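Local coordinates for protein 4-hydroxy-tetrahydrodipicolinate synthase (Methanocaldococcus jannaschii DSM 2661, PDB 2YXG) that probably catalyses the condensation of pyruvate with aspartate semialdehyde through a Schiff base, a step of lysine biosynthesis, as a homotetramer, at residues Ile27-Val41 against Ile59-Ile73. Sequence-based numbering, arbitrary orientation.
Sequences INFLIENGVSGIVAV and IEKVVDVVNGRVQVI
Gly37, Ile38 and Val39 pair in parallel with Gln71, Val72 and Ile73, joining neighbouring strands of the TIM barrel; helix 52-66 makes the beta-alpha-beta crossover between them. Four backbone hydrogen bonds zip the strands: Gln71 N to Ser36 O, Ile38 N to Gln71 O, Ile73 N to Ile38 O (2.8 Å, nearly straight at 174°) and Ala40 N to Ile73 O. On the inner face Val39 CG2 meets Ile73 CD1 at 4.0 Å, and the Val39 side chain lies close to that of Ile201, predicted to bind pyruvate.

The outer face of the strands and the two helices share an apolar layer. Ile27 forks over helix 59-66: CG2 sits against Val66 CG2 (3.6 Å) and Val65 CG1, while CG1, held beside the backbone N (chi1 -64°), carries CD1 to Val62 CG2. Val62 in turn sets CG1 against Ile38 CG2 and CG2 against Ala40 CB (3.8 Å). An alanine in place of Ile27 would probably open a gap between the helices, leaving Val62 and Val66 less firmly packed. Val70 CG2 wedges between Gly37 CA and Ile31 CG1.

Beyond the helix end, Arg69 folds back, its NH2 bonding Val65 O at 2.7 Å and its NE Val66 O, which also accepts Arg69 N from the opposite face. These two bonds fix the turn of the guanidinium, with one face toward Ile31 CD1, which lies over its centre, 3.5 Å above the plane.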
# COMPACT_ATOMS: atom_id res chain seq x y z
N ILE A 27 -5.30 -14.93 -34.75
CA ILE A 27 -3.86 -15.14 -34.99
C ILE A 27 -3.38 -14.52 -36.29
O ILE A 27 -2.42 -13.73 -36.29
CB ILE A 27 -3.49 -16.60 -34.91
CG1 ILE A 27 -3.74 -17.05 -33.46
CG2 ILE A 27 -1.99 -16.79 -35.28
CD1 ILE A 27 -3.54 -18.51 -33.17
N ASN A 28 -4.03 -14.85 -37.38
CA ASN A 28 -3.64 -14.27 -38.69
C ASN A 28 -3.81 -12.76 -38.75
O ASN A 28 -2.98 -12.08 -39.36
CB ASN A 28 -4.46 -14.92 -39.81
CG ASN A 28 -4.04 -16.31 -40.08
OD1 ASN A 28 -4.87 -17.19 -40.31
ND2 ASN A 28 -2.71 -16.54 -40.04
N PHE A 29 -4.87 -12.23 -38.14
CA PHE A 29 -5.00 -10.78 -38.00
C PHE A 29 -3.75 -10.12 -37.35
O PHE A 29 -3.26 -9.13 -37.82
CB PHE A 29 -6.26 -10.40 -37.23
CG PHE A 29 -6.37 -8.92 -36.94
CD1 PHE A 29 -6.57 -7.99 -37.97
CD2 PHE A 29 -6.33 -8.45 -35.63
CE1 PHE A 29 -6.74 -6.57 -37.69
CE2 PHE A 29 -6.50 -7.07 -35.33
CZ PHE A 29 -6.69 -6.13 -36.37
N LEU A 30 -3.25 -10.70 -36.27
CA LEU A 30 -2.12 -10.10 -35.58
C LEU A 30 -0.82 -10.28 -36.38
O LEU A 30 0.01 -9.36 -36.46
CB LEU A 30 -1.99 -10.76 -34.23
CG LEU A 30 -3.28 -10.66 -33.38
CD1 LEU A 30 -3.23 -11.59 -32.13
CD2 LEU A 30 -3.61 -9.18 -32.98
N ILE A 31 -0.66 -11.46 -36.95
CA ILE A 31 0.52 -11.72 -37.82
C ILE A 31 0.54 -10.76 -39.01
O ILE A 31 1.58 -10.19 -39.27
CB ILE A 31 0.66 -13.21 -38.26
CG1 ILE A 31 0.76 -14.15 -37.03
CG2 ILE A 31 1.88 -13.40 -39.29
CD1 ILE A 31 0.85 -15.67 -37.36
N GLU A 32 -0.61 -10.58 -39.67
CA GLU A 32 -0.76 -9.65 -40.83
C GLU A 32 -0.21 -8.29 -40.40
O GLU A 32 0.42 -7.57 -41.17
CB GLU A 32 -2.26 -9.43 -41.28
CG GLU A 32 -3.13 -10.65 -41.84
CD GLU A 32 -4.74 -10.45 -41.82
OE1 GLU A 32 -5.25 -9.29 -41.80
OE2 GLU A 32 -5.50 -11.47 -41.81
N ASN A 33 -0.48 -7.94 -39.15
CA ASN A 33 -0.20 -6.61 -38.69
C ASN A 33 1.17 -6.42 -38.07
O ASN A 33 1.46 -5.37 -37.47
CB ASN A 33 -1.36 -6.09 -37.84
CG ASN A 33 -2.56 -5.75 -38.71
OD1 ASN A 33 -3.55 -6.51 -38.83
ND2 ASN A 33 -2.45 -4.63 -39.39
N GLY A 34 2.04 -7.43 -38.22
CA GLY A 34 3.45 -7.22 -37.93
C GLY A 34 3.93 -7.52 -36.53
O GLY A 34 5.07 -7.21 -36.22
N VAL A 35 3.10 -8.18 -35.72
CA VAL A 35 3.54 -8.62 -34.38
C VAL A 35 4.80 -9.54 -34.44
O VAL A 35 5.03 -10.23 -35.45
CB VAL A 35 2.37 -9.26 -33.52
CG1 VAL A 35 1.17 -8.27 -33.37
CG2 VAL A 35 1.90 -10.62 -34.04
N SER A 36 5.63 -9.54 -33.39
CA SER A 36 6.81 -10.45 -33.35
C SER A 36 6.50 -11.89 -32.93
O SER A 36 7.25 -12.83 -33.23
CB SER A 36 7.85 -9.94 -32.36
OG SER A 36 8.34 -8.71 -32.76
N GLY A 37 5.41 -12.06 -32.21
CA GLY A 37 5.07 -13.34 -31.64
C GLY A 37 3.74 -13.25 -30.91
O GLY A 37 3.14 -12.17 -30.79
N ILE A 38 3.31 -14.42 -30.42
CA ILE A 38 2.04 -14.57 -29.77
C ILE A 38 2.22 -15.28 -28.43
O ILE A 38 2.92 -16.28 -28.34
CB ILE A 38 1.07 -15.34 -30.73
CG1 ILE A 38 0.73 -14.41 -31.92
CG2 ILE A 38 -0.17 -15.86 -29.98
CD1 ILE A 38 -0.50 -14.78 -32.74
N VAL A 39 1.59 -14.73 -27.40
CA VAL A 39 1.53 -15.34 -26.11
C VAL A 39 0.17 -16.06 -25.92
O VAL A 39 -0.87 -15.40 -25.82
CB VAL A 39 1.80 -14.29 -25.00
CG1 VAL A 39 1.87 -14.94 -23.65
CG2 VAL A 39 3.09 -13.53 -25.29
N ALA A 40 0.20 -17.40 -25.87
CA ALA A 40 -1.04 -18.18 -25.73
C ALA A 40 -1.32 -18.60 -24.31
O ALA A 40 -0.40 -19.00 -23.57
CB ALA A 40 -1.04 -19.45 -26.63
N VAL A 41 -2.61 -18.56 -23.97
CA VAL A 41 -3.12 -19.06 -22.70
C VAL A 41 -2.36 -18.50 -21.46
O VAL A 41 -1.97 -19.28 -20.58
CB VAL A 41 -3.22 -20.64 -22.66
CG1 VAL A 41 -4.14 -21.18 -23.74
CG2 VAL A 41 -1.88 -21.31 -22.76
N ILE A 59 -2.88 -24.17 -26.98
CA ILE A 59 -1.47 -24.02 -27.38
C ILE A 59 -1.17 -24.72 -28.72
O ILE A 59 -0.55 -24.14 -29.65
CB ILE A 59 -0.49 -24.47 -26.25
CG1 ILE A 59 -0.52 -23.48 -25.08
CG2 ILE A 59 0.97 -24.54 -26.78
CD1 ILE A 59 0.07 -24.02 -23.77
N GLU A 60 -1.66 -25.96 -28.84
CA GLU A 60 -1.58 -26.78 -30.05
C GLU A 60 -2.13 -26.01 -31.24
O GLU A 60 -1.49 -25.92 -32.29
CB GLU A 60 -2.39 -28.06 -29.84
CG GLU A 60 -1.82 -29.31 -30.54
CD GLU A 60 -2.89 -30.30 -31.03
OE1 GLU A 60 -4.10 -29.94 -31.10
OE2 GLU A 60 -2.52 -31.44 -31.35
N LYS A 61 -3.33 -25.43 -31.09
CA LYS A 61 -3.92 -24.70 -32.21
C LYS A 61 -3.03 -23.50 -32.60
O LYS A 61 -2.76 -23.23 -33.80
CB LYS A 61 -5.36 -24.29 -31.92
CG LYS A 61 -6.03 -23.48 -33.05
CD LYS A 61 -6.61 -24.44 -34.14
CE LYS A 61 -6.96 -23.68 -35.44
NZ LYS A 61 -7.66 -24.57 -36.42
N VAL A 62 -2.49 -22.82 -31.58
CA VAL A 62 -1.65 -21.64 -31.85
C VAL A 62 -0.34 -22.00 -32.61
O VAL A 62 0.04 -21.33 -33.60
CB VAL A 62 -1.36 -20.85 -30.55
CG1 VAL A 62 -0.45 -19.66 -30.83
CG2 VAL A 62 -2.69 -20.35 -29.96
N VAL A 63 0.36 -23.01 -32.11
CA VAL A 63 1.58 -23.53 -32.79
C VAL A 63 1.29 -23.84 -34.26
O VAL A 63 2.00 -23.35 -35.14
CB VAL A 63 2.17 -24.76 -32.07
CG1 VAL A 63 3.24 -25.49 -32.94
CG2 VAL A 63 2.75 -24.38 -30.74
N ASP A 64 0.21 -24.60 -34.50
CA ASP A 64 -0.16 -25.11 -35.84
C ASP A 64 -0.51 -23.95 -36.80
O ASP A 64 -0.06 -23.91 -37.96
CB ASP A 64 -1.34 -26.13 -35.73
CG ASP A 64 -0.96 -27.51 -35.01
OD1 ASP A 64 0.20 -27.77 -34.55
OD2 ASP A 64 -1.86 -28.40 -34.90
N VAL A 65 -1.35 -23.02 -36.32
CA VAL A 65 -1.78 -21.93 -37.15
C VAL A 65 -0.60 -21.03 -37.41
O VAL A 65 -0.36 -20.63 -38.55
CB VAL A 65 -2.88 -21.08 -36.48
CG1 VAL A 65 -3.06 -19.72 -37.27
CG2 VAL A 65 -4.18 -21.89 -36.33
N VAL A 66 0.13 -20.69 -36.37
CA VAL A 66 1.28 -19.83 -36.55
C VAL A 66 2.28 -20.44 -37.51
O VAL A 66 2.79 -19.74 -38.42
CB VAL A 66 1.99 -19.45 -35.24
CG1 VAL A 66 3.36 -18.84 -35.54
CG2 VAL A 66 1.10 -18.50 -34.36
N ASN A 67 2.56 -21.74 -37.33
CA ASN A 67 3.38 -22.46 -38.31
C ASN A 67 4.71 -21.76 -38.54
O ASN A 67 5.09 -21.55 -39.68
CB ASN A 67 2.66 -22.57 -39.68
CG ASN A 67 3.21 -23.75 -40.56
OD1 ASN A 67 3.09 -23.72 -41.78
ND2 ASN A 67 3.81 -24.76 -39.92
N GLY A 68 5.41 -21.40 -37.46
CA GLY A 68 6.73 -20.81 -37.53
C GLY A 68 6.85 -19.40 -38.10
O GLY A 68 7.97 -18.89 -38.20
N ARG A 69 5.73 -18.75 -38.45
CA ARG A 69 5.83 -17.39 -39.00
C ARG A 69 6.29 -16.37 -37.95
O ARG A 69 7.07 -15.46 -38.25
CB ARG A 69 4.50 -16.92 -39.56
CG ARG A 69 4.20 -17.43 -40.96
CD ARG A 69 2.79 -17.03 -41.38
NE ARG A 69 1.81 -17.77 -40.58
CZ ARG A 69 0.53 -17.42 -40.46
NH1 ARG A 69 0.06 -16.35 -41.09
NH2 ARG A 69 -0.28 -18.17 -39.72
N VAL A 70 5.79 -16.54 -36.72
CA VAL A 70 6.24 -15.71 -35.58
C VAL A 70 6.50 -16.60 -34.35
O VAL A 70 6.19 -17.81 -34.36
CB VAL A 70 5.25 -14.54 -35.27
CG1 VAL A 70 5.08 -13.67 -36.48
CG2 VAL A 70 3.92 -15.05 -34.80
N GLN A 71 7.11 -16.04 -33.32
CA GLN A 71 7.40 -16.84 -32.12
C GLN A 71 6.12 -17.16 -31.40
O GLN A 71 5.18 -16.37 -31.38
CB GLN A 71 8.38 -16.12 -31.21
CG GLN A 71 9.69 -15.74 -31.93
CD GLN A 71 10.34 -14.55 -31.27
OE1 GLN A 71 10.20 -13.42 -31.73
NE2 GLN A 71 11.03 -14.81 -30.17
N VAL A 72 6.07 -18.35 -30.84
CA VAL A 72 4.95 -18.79 -30.02
C VAL A 72 5.42 -18.99 -28.60
O VAL A 72 6.29 -19.81 -28.33
CB VAL A 72 4.23 -20.08 -30.58
CG1 VAL A 72 3.15 -20.54 -29.61
CG2 VAL A 72 3.67 -19.81 -31.98
N ILE A 73 4.86 -18.22 -27.70
CA ILE A 73 5.22 -18.31 -26.31
C ILE A 73 4.01 -18.88 -25.62
O ILE A 73 2.89 -18.31 -25.69
CB ILE A 73 5.52 -16.93 -25.74
CG1 ILE A 73 6.54 -16.21 -26.63
CG2 ILE A 73 5.93 -17.00 -24.20
CD1 ILE A 73 6.80 -14.79 -26.21